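Local coordinates for M32 carboxypeptidase (PDB 7A03), which probably acts as a metal-dependent carboxypeptidase of the M32 family, removing amino acids one at a time from the C-terminal end of peptides, at residues A159-Y164 with Y418-S423; K370-G375 with G414-F419. One frame throughout, in Å; residues are numbered along the deposited sequence.

Contact 1. Residues A159-Y164 with Y418-S423; sequences ALLNEY and YFPTYS
Y164 and Y418 meet as an aromatic pair. Y418 turns its ring edge toward one face of Y164, a T-shaped arrangement with planes at 62° and centroids 5.1 Å apart. The edge touches through CD2 of Y418, which lies 3.5 Å from CE1 of Y164. The same face also takes a CH-pi contact. CB of Y418 stands over its centre, 4.2 Å from the Y164 ring centroid and only 10° off the normal. With CG of Y418 opposite its own N (chi1 -168°), the ring crosses Y164 at about a right angle and brings its CD2 edge to the face that CB already covers. The backbone of Y418 adds to the cover, with its N 3.7 Å from CD2 of Y164.

L161 and P420 add an apolar contact. They also cross at about a right angle, with CD2 of L161 3.7 Å from CG of P420. Separately, the methyl CG2 of T421 packs 3.8 Å from the carbonyl O of Y164. An alanine in place of Y164 would probably open a gap beside Y418 and let its ring turn more freely.

T421 bonds back to Y418 within its own segment. OG1 of T421 donates to O of Y418 at 2.7 Å, in the carbonyl plane. N of T421 reaches the same oxygen, so two donors grip it. H410 also meets the Y418 ring edge-to-face. In this mainly helical M32 fold, the C-terminal turn of helix 157-164 packs on the loop leading into helix 420-439 and on the start of that helix.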
loop_
_atom_site.group_PDB
_atom_site.type_symbol
_atom_site.label_atom_id
_atom_site.label_comp_id
_atom_site.label_asym_id
_atom_site.label_seq_id
_atom_site.Cartn_x
_atom_site.Cartn_y
_atom_site.Cartn_z
ATOM N N ALA A 159 -12.998 1.050 -14.740
ATOM C CA ALA A 159 -13.177 2.418 -14.261
ATOM C C ALA A 159 -12.734 2.544 -12.812
ATOM O O ALA A 159 -12.150 3.565 -12.415
ATOM C CB ALA A 159 -14.633 2.858 -14.425
ATOM N N LEU A 160 -12.978 1.504 -12.010
ATOM C CA LEU A 160 -12.616 1.562 -10.602
ATOM C C LEU A 160 -11.141 1.223 -10.402
ATOM O O LEU A 160 -10.449 1.901 -9.632
ATOM C CB LEU A 160 -13.532 0.634 -9.797
ATOM C CG LEU A 160 -15.035 0.881 -10.030
ATOM C CD1 LEU A 160 -15.874 -0.010 -9.129
ATOM C CD2 LEU A 160 -15.363 2.333 -9.757
ATOM N N LEU A 161 -10.641 0.198 -11.103
ATOM C CA LEU A 161 -9.208 -0.096 -11.082
ATOM C C LEU A 161 -8.393 1.156 -11.391
ATOM O O LEU A 161 -7.459 1.508 -10.654
ATOM C CB LEU A 161 -8.874 -1.232 -12.066
ATOM C CG LEU A 161 -9.379 -2.639 -11.740
ATOM C CD1 LEU A 161 -9.246 -3.539 -12.940
ATOM C CD2 LEU A 161 -8.634 -3.227 -10.540
ATOM N N ASN A 162 -8.780 1.874 -12.452
ATOM C CA ASN A 162 -8.066 3.079 -12.864
ATOM C C ASN A 162 -8.071 4.152 -11.781
ATOM O O ASN A 162 -7.110 4.921 -11.676
ATOM C CB ASN A 162 -8.666 3.619 -14.161
ATOM C CG ASN A 162 -7.890 4.792 -14.714
ATOM O OD1 ASN A 162 -6.788 4.627 -15.224
ATOM N ND2 ASN A 162 -8.474 5.983 -14.632
ATOM N N GLU A 163 -9.132 4.211 -10.972
ATOM C CA GLU A 163 -9.192 5.168 -9.872
ATOM C C GLU A 163 -8.032 4.981 -8.915
ATOM O O GLU A 163 -7.432 5.960 -8.455
ATOM C CB GLU A 163 -10.498 4.978 -9.110
ATOM C CG GLU A 163 -11.672 5.549 -9.830
ATOM C CD GLU A 163 -11.666 7.047 -9.758
ATOM O OE1 GLU A 163 -12.006 7.576 -8.681
ATOM O OE2 GLU A 163 -11.298 7.692 -10.762
ATOM N N TYR A 164 -7.706 3.730 -8.591
ATOM C CA TYR A 164 -6.738 3.494 -7.535
ATOM C C TYR A 164 -5.341 3.251 -8.070
ATOM O O TYR A 164 -4.375 3.350 -7.305
ATOM C CB TYR A 164 -7.193 2.345 -6.624
ATOM C CG TYR A 164 -8.293 2.763 -5.671
ATOM C CD1 TYR A 164 -8.028 3.617 -4.598
ATOM C CD2 TYR A 164 -9.597 2.328 -5.847
ATOM C CE1 TYR A 164 -9.035 4.016 -3.734
ATOM C CE2 TYR A 164 -10.604 2.715 -4.985
ATOM C CZ TYR A 164 -10.324 3.559 -3.933
ATOM O OH TYR A 164 -11.337 3.936 -3.081
ATOM N N TYR A 418 -9.133 -1.317 -5.192
ATOM C CA TYR A 418 -7.998 -0.987 -4.338
ATOM C C TYR A 418 -7.082 -2.188 -4.130
ATOM O O TYR A 418 -5.856 -2.078 -4.241
ATOM C CB TYR A 418 -8.528 -0.498 -2.980
ATOM C CG TYR A 418 -7.515 0.161 -2.065
ATOM C CD1 TYR A 418 -6.523 -0.573 -1.430
ATOM C CD2 TYR A 418 -7.582 1.525 -1.805
ATOM C CE1 TYR A 418 -5.607 0.038 -0.582
ATOM C CE2 TYR A 418 -6.676 2.142 -0.963
ATOM C CZ TYR A 418 -5.693 1.400 -0.363
ATOM O OH TYR A 418 -4.797 2.030 0.470
ATOM N N PHE A 419 -7.668 -3.341 -3.832
ATOM C CA PHE A 419 -6.862 -4.495 -3.449
ATOM C C PHE A 419 -5.734 -4.841 -4.426
ATOM O O PHE A 419 -4.629 -5.178 -3.950
ATOM C CB PHE A 419 -7.770 -5.714 -3.210
ATOM C CG PHE A 419 -8.467 -5.715 -1.878
ATOM C CD1 PHE A 419 -7.743 -5.754 -0.695
ATOM C CD2 PHE A 419 -9.857 -5.722 -1.810
ATOM C CE1 PHE A 419 -8.400 -5.765 0.548
ATOM C CE2 PHE A 419 -10.511 -5.741 -0.586
ATOM C CZ PHE A 419 -9.783 -5.766 0.595
ATOM N N PRO A 420 -5.919 -4.801 -5.755
ATOM C CA PRO A 420 -4.814 -5.214 -6.637
ATOM C C PRO A 420 -3.527 -4.440 -6.400
ATOM O O PRO A 420 -2.441 -4.999 -6.618
ATOM C CB PRO A 420 -5.374 -4.979 -8.049
ATOM C CG PRO A 420 -6.844 -5.077 -7.890
ATOM C CD PRO A 420 -7.142 -4.494 -6.532
ATOM N N THR A 421 -3.614 -3.181 -5.936
ATOM C CA THR A 421 -2.404 -2.387 -5.751
ATOM C C THR A 421 -1.434 -3.045 -4.777
ATOM O O THR A 421 -0.217 -2.915 -4.953
ATOM C CB THR A 421 -2.726 -0.950 -5.333
ATOM O OG1 THR A 421 -3.362 -0.941 -4.050
ATOM C CG2 THR A 421 -3.629 -0.293 -6.366
ATOM N N TYR A 422 -1.934 -3.775 -3.771
ATOM C CA TYR A 422 -1.008 -4.439 -2.852
ATOM C C TYR A 422 -0.097 -5.398 -3.611
ATOM O O TYR A 422 1.140 -5.349 -3.473
ATOM C CB TYR A 422 -1.756 -5.196 -1.751
ATOM C CG TYR A 422 -2.567 -4.358 -0.791
ATOM C CD1 TYR A 422 -1.965 -3.693 0.273
ATOM C CD2 TYR A 422 -3.943 -4.272 -0.929
ATOM C CE1 TYR A 422 -2.713 -2.956 1.159
ATOM C CE2 TYR A 422 -4.702 -3.525 -0.052
ATOM C CZ TYR A 422 -4.081 -2.869 0.990
ATOM O OH TYR A 422 -4.850 -2.132 1.875
ATOM N N SER A 423 -0.690 -6.245 -4.460
ATOM C CA SER A 423 0.122 -7.180 -5.225
ATOM C C SER A 423 0.987 -6.451 -6.222
ATOM O O SER A 423 2.160 -6.803 -6.388
ATOM C CB SER A 423 -0.722 -8.231 -5.944
ATOM O OG SER A 423 -1.246 -9.145 -5.002
#

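Contact 2. Residues K370-G375 with G414-F419; sequences KGLIDG and GSFGYF
F416 and I373 are brought together by similar first torsions. In both, the first branch lies beside the backbone N and opposite the carbonyl carbon: CG at chi1 -77° in F416, CG1 at -60° in I373. L372 is held extended, with CD1 opposite CA (chi2 173°), which directs this methyl to the F416 ring edge. All three side chains leave their backbones toward the other segment.

The contact is apolar and modest, burying 104 Å² in all. CD1 of I373 comes within 4.1 Å of CD2 of F416, approaching the ring at a slant. CD1 of L372 lies 4.2 Å from CE2 of F416, at the ring edge and near its plane. Two successive residues of one helix each bring a methyl to the phenyl ring. The backbones stay apart: the closest CA atoms, those of I373 and F416, are 8.9 Å from each other.

The loop is bent on both sides of F416. Before it, S415 is the centre of an inverse gamma turn. After it, G417 has a positive phi that would jam a side chain against the carbonyl O of F416. N of G417 is bonded to OE1 of E369, a second tie between this loop and helix 358-374.

Other groups complete the pocket round F416. W411 stacks on its ring, and L160 touches it from helix 157-164. M139 and K143 of helix 129-150 also meet F416, while K143 and T147 meet I373. The loop before helix 420-439 therefore plugs into helices 129-150, 157-164 and the C-terminal end of 358-374.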
loop_
_atom_site.group_PDB
_atom_site.type_symbol
_atom_site.label_atom_id
_atom_site.label_comp_id
_atom_site.label_asym_id
_atom_site.label_seq_id
_atom_site.Cartn_x
_atom_site.Cartn_y
_atom_site.Cartn_z
ATOM N N LYS A 370 -14.370 -8.157 -9.496
ATOM C CA LYS A 370 -14.598 -8.084 -10.928
ATOM C C LYS A 370 -15.972 -8.634 -11.260
ATOM O O LYS A 370 -16.665 -8.093 -12.130
ATOM C CB LYS A 370 -13.492 -8.849 -11.659
ATOM C CG LYS A 370 -13.601 -8.814 -13.177
ATOM C CD LYS A 370 -12.430 -9.542 -13.839
ATOM C CE LYS A 370 -12.185 -10.895 -13.196
ATOM N NZ LYS A 370 -11.312 -11.763 -14.032
ATOM N N GLY A 371 -16.407 -9.660 -10.517
ATOM C CA GLY A 371 -17.723 -10.221 -10.744
ATOM C C GLY A 371 -18.827 -9.381 -10.147
ATOM O O GLY A 371 -19.924 -9.311 -10.709
ATOM N N LEU A 372 -18.557 -8.727 -9.015
ATOM C CA LEU A 372 -19.583 -7.879 -8.417
ATOM C C LEU A 372 -19.883 -6.697 -9.321
ATOM O O LEU A 372 -21.046 -6.298 -9.478
ATOM C CB LEU A 372 -19.137 -7.395 -7.039
ATOM C CG LEU A 372 -19.107 -8.437 -5.914
ATOM C CD1 LEU A 372 -18.491 -7.833 -4.662
ATOM C CD2 LEU A 372 -20.500 -8.983 -5.611
ATOM N N ILE A 373 -18.847 -6.154 -9.958
ATOM C CA ILE A 373 -19.009 -4.935 -10.738
ATOM C C ILE A 373 -19.527 -5.224 -12.143
ATOM O O ILE A 373 -20.233 -4.392 -12.727
ATOM C CB ILE A 373 -17.700 -4.126 -10.720
ATOM C CG1 ILE A 373 -17.345 -3.755 -9.277
ATOM C CG2 ILE A 373 -17.827 -2.872 -11.565
ATOM C CD1 ILE A 373 -18.428 -2.943 -8.565
ATOM N N ASP A 374 -19.203 -6.384 -12.717
ATOM C CA ASP A 374 -19.765 -6.716 -14.023
ATOM C C ASP A 374 -21.147 -7.350 -13.938
ATOM O O ASP A 374 -21.825 -7.460 -14.966
ATOM C CB ASP A 374 -18.785 -7.514 -14.901
ATOM C CG ASP A 374 -18.571 -8.955 -14.434
ATOM O OD1 ASP A 374 -19.379 -9.495 -13.649
ATOM O OD2 ASP A 374 -17.572 -9.561 -14.878
ATOM N N GLY A 375 -21.586 -7.743 -12.746
ATOM C CA GLY A 375 -22.882 -8.349 -12.560
ATOM C C GLY A 375 -22.893 -9.860 -12.566
ATOM O O GLY A 375 -23.961 -10.455 -12.375
ATOM N N GLY A 414 -16.262 1.795 0.406
ATOM C CA GLY A 414 -16.457 2.037 -1.005
ATOM C C GLY A 414 -15.208 1.886 -1.836
ATOM O O GLY A 414 -15.189 2.332 -2.985
ATOM N N SER A 415 -14.163 1.256 -1.289
ATOM C CA SER A 415 -12.870 1.159 -1.963
ATOM C C SER A 415 -12.836 -0.117 -2.800
ATOM O O SER A 415 -12.342 -1.167 -2.384
ATOM C CB SER A 415 -11.710 1.253 -0.977
ATOM O OG SER A 415 -11.930 2.250 0.015
ATOM N N PHE A 416 -13.408 -0.011 -3.996
ATOM C CA PHE A 416 -13.400 -1.070 -4.997
ATOM C C PHE A 416 -12.340 -0.732 -6.037
ATOM O O PHE A 416 -12.261 0.406 -6.510
ATOM C CB PHE A 416 -14.783 -1.192 -5.656
ATOM C CG PHE A 416 -15.800 -1.909 -4.799
ATOM C CD1 PHE A 416 -16.349 -1.291 -3.685
ATOM C CD2 PHE A 416 -16.176 -3.215 -5.091
ATOM C CE1 PHE A 416 -17.280 -1.947 -2.897
ATOM C CE2 PHE A 416 -17.106 -3.876 -4.306
ATOM C CZ PHE A 416 -17.649 -3.247 -3.207
ATOM N N GLY A 417 -11.550 -1.736 -6.418
ATOM C CA GLY A 417 -10.408 -1.533 -7.272
ATOM C C GLY A 417 -9.118 -1.253 -6.527
ATOM O O GLY A 417 -8.095 -0.993 -7.174
ATOM N N TYR A 418 -9.133 -1.317 -5.192
ATOM C CA TYR A 418 -7.998 -0.987 -4.338
ATOM C C TYR A 418 -7.082 -2.188 -4.130
ATOM O O TYR A 418 -5.856 -2.078 -4.241
ATOM C CB TYR A 418 -8.528 -0.498 -2.980
ATOM C CG TYR A 418 -7.515 0.161 -2.065
ATOM C CD1 TYR A 418 -6.523 -0.573 -1.430
ATOM C CD2 TYR A 418 -7.582 1.525 -1.805
ATOM C CE1 TYR A 418 -5.607 0.038 -0.582
ATOM C CE2 TYR A 418 -6.676 2.142 -0.963
ATOM C CZ TYR A 418 -5.693 1.400 -0.363
ATOM O OH TYR A 418 -4.797 2.030 0.470
ATOM N N PHE A 419 -7.668 -3.341 -3.832
ATOM C CA PHE A 419 -6.862 -4.495 -3.449
ATOM C C PHE A 419 -5.734 -4.841 -4.426
ATOM O O PHE A 419 -4.629 -5.178 -3.950
ATOM C CB PHE A 419 -7.770 -5.714 -3.210
ATOM C CG PHE A 419 -8.467 -5.715 -1.878
ATOM C CD1 PHE A 419 -7.743 -5.754 -0.695
ATOM C CD2 PHE A 419 -9.857 -5.722 -1.810
ATOM C CE1 PHE A 419 -8.400 -5.765 0.548
ATOM C CE2 PHE A 419 -10.511 -5.741 -0.586
ATOM C CZ PHE A 419 -9.783 -5.766 0.595
#

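Contacts 1 and 2 use one continuous chain, 414-423, and share Y418 and F419. Their centres are 9 Å apart. They touch directly: CE2 of Y164 lies 3.2 Å from O of F416, and CB of L160 3.5 Å from the same oxygen. F416 meets L372 and I373 of helix 358-374 and also L160, while Y418 meets Y164, so helix 157-164 takes part in both. Glycerol, probably from the crystallisation liquor, lies about 4 Å from the side chain of Y418, and OG of S415 hydrogen-bonds to glycerol. It may mark a pocket. The HExxH pattern at H267, E268 and H271 is consistent with a metal site, but no metal is bound to it here.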